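Local atomic coordinates of HepC.19480.a.B1 (Helicobacter pylori, PDB entry 6MTZ), a protein that is of unknown function but probably belongs to the DHH family of metal-dependent phosphoesterases. Residues Y38-N41 with E45-A48; L303-N306 with D310-E313. All coordinates share one frame; numbering follows the deposited sequence.

How the interactions relate
Both contacts join the end of a strand to the start of the helix that follows it, with three intervening residues, mostly helix in interaction 1 and loop in interaction 2. They lie in different sheets, with centres about 34 Å apart and nearest atoms about 23 Å apart. Interaction 1 is buried near the middle of the chain and belongs to the parallel sheet of the N-terminal part. Interaction 2 lies far out, on the mixed sheet of the C-terminal part, and is partly buried. Their chemistry differs accordingly. Residues 38-41 and 45-48 share a backbone-to-carboxylate bond backed by arginines. Residues 303-306 and 310-313 meet mainly through aliphatic groups, with polar groups at the margins.

Interaction 1 of 2, residues Y38-N41 with E45-A48; sequences YNAN and EVSA
The backbone N of Asn41 donates to Glu45 OE1 at 2.9 Å. The bond is fairly straight, with an N-H...O angle of 159°. The donor comes from above the carboxylate, 50° out of its plane. Glu45 reaches this place because its CG is anti to the backbone N (chi1 -167°) and the chain beyond runs extended along Ala40. Glu45 CD lies 3.5 Å from Ala40 CA. The other carboxylate oxygen, Glu45 OE2, is only 3.5 Å from Asn39 O, and both are acceptors. Arg49, outside the two segments, serves both of them. It donates to Asn39 O through NE and makes a salt bridge to Glu45 OE2 through NH2. Arg186, also outside, adds a second salt bridge to OE2. Beside this bond network, the methyl of Ala40 packs against the first turn of the helix. Ala40 CB meets Val46 CG2 at 3.6 Å and Glu45 CG at 3.7 Å. The side chain of Asn39 turns from the helix and binds Arg194, Gln25 and the backbone of His16. The contact is the strand-to-helix turn of a beta-alpha-beta crossover, formed by strand 35-39, helix 43-59 and strand 64-70, in a Rossmann-like parallel sheet.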
loop_
_atom_site.group_PDB
_atom_site.type_symbol
_atom_site.label_atom_id
_atom_site.label_comp_id
_atom_site.label_asym_id
_atom_site.label_seq_id
_atom_site.Cartn_x
_atom_site.Cartn_y
_atom_site.Cartn_z
ATOM N N TYR A 38 1.177 -6.012 -5.423
ATOM C CA TYR A 38 -0.010 -5.893 -4.591
ATOM C C TYR A 38 0.424 -6.065 -3.148
ATOM O O TYR A 38 1.374 -6.803 -2.859
ATOM C CB TYR A 38 -1.059 -6.969 -4.926
ATOM C CG TYR A 38 -1.493 -7.039 -6.375
ATOM C CD1 TYR A 38 -0.699 -7.666 -7.327
ATOM C CD2 TYR A 38 -2.717 -6.511 -6.787
ATOM C CE1 TYR A 38 -1.090 -7.747 -8.644
ATOM C CE2 TYR A 38 -3.118 -6.594 -8.112
ATOM C CZ TYR A 38 -2.292 -7.218 -9.033
ATOM O OH TYR A 38 -2.653 -7.324 -10.356
ATOM N N ASN A 39 -0.285 -5.409 -2.234
ATOM C CA ASN A 39 0.053 -5.526 -0.826
ATOM C C ASN A 39 -1.204 -5.711 -0.000
ATOM O O ASN A 39 -2.286 -5.243 -0.363
ATOM C CB ASN A 39 0.845 -4.316 -0.329
ATOM C CG ASN A 39 2.168 -4.156 -1.072
ATOM O OD1 ASN A 39 2.201 -3.670 -2.208
ATOM N ND2 ASN A 39 3.254 -4.576 -0.444
ATOM N N ALA A 40 -1.035 -6.397 1.126
ATOM C CA ALA A 40 -2.137 -6.714 2.014
ATOM C C ALA A 40 -1.604 -6.754 3.433
ATOM O O ALA A 40 -0.472 -7.182 3.666
ATOM C CB ALA A 40 -2.787 -8.054 1.627
ATOM N N ASN A 41 -2.407 -6.275 4.374
ATOM C CA ASN A 41 -2.029 -6.390 5.772
ATOM C C ASN A 41 -2.683 -7.638 6.353
ATOM O O ASN A 41 -2.040 -8.686 6.451
ATOM C CB ASN A 41 -2.432 -5.136 6.549
ATOM C CG ASN A 41 -1.937 -5.156 7.973
ATOM O OD1 ASN A 41 -1.138 -6.010 8.350
ATOM N ND2 ASN A 41 -2.408 -4.214 8.778
ATOM N N GLU A 45 -7.971 -8.360 3.397
ATOM C CA GLU A 45 -7.237 -7.750 2.293
ATOM C C GLU A 45 -6.501 -8.810 1.472
ATOM O O GLU A 45 -6.457 -8.724 0.240
ATOM C CB GLU A 45 -6.267 -6.680 2.820
ATOM C CG GLU A 45 -5.680 -5.772 1.721
ATOM C CD GLU A 45 -4.920 -4.536 2.246
ATOM O OE1 GLU A 45 -4.489 -4.521 3.421
ATOM O OE2 GLU A 45 -4.734 -3.571 1.465
ATOM N N VAL A 46 -5.935 -9.831 2.126
ATOM C CA VAL A 46 -5.200 -10.865 1.386
ATOM C C VAL A 46 -6.113 -11.540 0.369
ATOM O O VAL A 46 -5.746 -11.719 -0.801
ATOM C CB VAL A 46 -4.582 -11.894 2.348
ATOM C CG1 VAL A 46 -3.993 -13.060 1.557
ATOM C CG2 VAL A 46 -3.514 -11.240 3.218
ATOM N N SER A 47 -7.327 -11.904 0.798
ATOM C CA SER A 47 -8.275 -12.532 -0.116
ATOM C C SER A 47 -8.655 -11.588 -1.243
ATOM O O SER A 47 -8.782 -12.012 -2.398
ATOM C CB SER A 47 -9.521 -12.991 0.644
ATOM O OG SER A 47 -9.200 -14.083 1.482
ATOM N N ALA A 48 -8.824 -10.298 -0.932
ATOM C CA ALA A 48 -9.153 -9.340 -1.981
ATOM C C ALA A 48 -8.053 -9.283 -3.029
ATOM O O ALA A 48 -8.333 -9.276 -4.233
ATOM C CB ALA A 48 -9.394 -7.954 -1.386
#

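Interaction 2 of 2, residues L303-N306 with D310-E313; sequences LRAN and DVCE
Val311, the first residue of helix 311-318, packs its side chain on one face of strand 300-305, against Leu303 and Ala305. The unit is a strand-loop-helix connection in the mixed sheet, in what is probably the DHHA1-type C-terminal domain. The tight part is aliphatic and centres on Val311. Val311 CB lies 3.7 Å from Leu303 CB, and the two side chains pass each other in opposite directions. One branch of the valine does most of the remaining work. With chi1 at -69°, CG1 is anti to the carbonyl carbon, which brings it to Ala305. Val311 CG1 lies 3.8 Å from Ala305 CB and 3.8 Å from Arg304 O. Leu303 and Ala305 both turn their CB toward the helix, and Arg304, between them, turns away. Both Leu303 and Val311 also touch Phe291 of strand 291-295. Leu314 and Ser315, further along the helix, also touch Leu303.

The other side of the contact is more open. Asp310 is exposed and its CB points away from the strand. It is the N-cap of the helix, and Asp310 OD1 accepts from Glu313 N at 3.2 Å. The side chain of Glu313 is not modelled beyond CB. On the far face of the strand, Arg304 is partly exposed and folds back on its own chain. Its NE binds Ser276 OG. Arg304 NH1 donates to Leu303 O at 2.8 Å, with that oxygen nearly in the guanidinium plane and NH1 60° out of the carbonyl plane.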
loop_
_atom_site.group_PDB
_atom_site.type_symbol
_atom_site.label_atom_id
_atom_site.label_comp_id
_atom_site.label_asym_id
_atom_site.label_seq_id
_atom_site.Cartn_x
_atom_site.Cartn_y
_atom_site.Cartn_z
ATOM N N LEU A 303 -16.247 15.670 7.255
ATOM C CA LEU A 303 -16.663 16.558 6.181
ATOM C C LEU A 303 -15.984 17.908 6.340
ATOM O O LEU A 303 -15.788 18.391 7.457
ATOM C CB LEU A 303 -18.192 16.733 6.146
ATOM C CG LEU A 303 -19.008 15.541 5.622
ATOM C CD1 LEU A 303 -20.029 15.129 6.654
ATOM C CD2 LEU A 303 -19.698 15.856 4.289
ATOM N N ARG A 304 -15.592 18.492 5.215
ATOM C CA ARG A 304 -15.017 19.826 5.184
ATOM C C ARG A 304 -15.648 20.570 4.024
ATOM O O ARG A 304 -16.066 19.958 3.032
ATOM C CB ARG A 304 -13.488 19.809 5.012
ATOM C CG ARG A 304 -12.723 19.133 6.132
ATOM C CD ARG A 304 -12.726 19.964 7.415
ATOM N NE ARG A 304 -11.917 19.313 8.439
ATOM C CZ ARG A 304 -12.296 18.225 9.111
ATOM N NH1 ARG A 304 -13.480 17.664 8.887
ATOM N NH2 ARG A 304 -11.484 17.692 10.012
ATOM N N ALA A 305 -15.716 21.893 4.158
ATOM C CA ALA A 305 -16.170 22.763 3.085
ATOM C C ALA A 305 -15.346 24.047 3.080
ATOM O O ALA A 305 -14.511 24.290 3.957
ATOM C CB ALA A 305 -17.663 23.077 3.215
ATOM N N ASN A 306 -15.583 24.874 2.065
ATOM C CA ASN A 306 -14.879 26.140 1.908
ATOM C C ASN A 306 -15.878 27.282 1.760
ATOM O O ASN A 306 -15.630 28.247 1.033
ATOM C CB ASN A 306 -13.918 26.084 0.718
ATOM C CG ASN A 306 -12.882 27.200 0.740
ATOM O OD1 ASN A 306 -12.704 27.882 1.749
ATOM N ND2 ASN A 306 -12.197 27.390 -0.383
ATOM N N ASP A 310 -22.938 23.897 3.678
ATOM C CA ASP A 310 -23.027 23.730 5.118
ATOM C C ASP A 310 -22.908 22.254 5.467
ATOM O O ASP A 310 -23.915 21.537 5.476
ATOM C CB ASP A 310 -24.347 24.295 5.640
ATOM C CG ASP A 310 -24.387 24.373 7.152
ATOM O OD1 ASP A 310 -23.582 23.679 7.810
ATOM O OD2 ASP A 310 -25.226 25.131 7.682
ATOM N N VAL A 311 -21.693 21.788 5.764
ATOM C CA VAL A 311 -21.512 20.364 6.037
ATOM C C VAL A 311 -22.048 19.969 7.404
ATOM O O VAL A 311 -22.256 18.776 7.654
ATOM C CB VAL A 311 -20.040 19.929 5.902
ATOM C CG1 VAL A 311 -19.618 20.002 4.443
ATOM C CG2 VAL A 311 -19.115 20.782 6.788
ATOM N N CYS A 312 -22.269 20.931 8.302
ATOM C CA CYS A 312 -22.973 20.614 9.539
ATOM C C CYS A 312 -24.392 20.147 9.243
ATOM O O CYS A 312 -24.836 19.108 9.746
ATOM C CB CYS A 312 -22.981 21.825 10.470
ATOM S SG CYS A 312 -23.800 21.525 12.059
ATOM N N GLU A 313 -25.117 20.903 8.412
ATOM C CA GLU A 313 -26.457 20.484 8.012
ATOM C C GLU A 313 -26.419 19.150 7.268
ATOM O O GLU A 313 -27.252 18.265 7.517
ATOM C CB GLU A 313 -27.111 21.569 7.152
#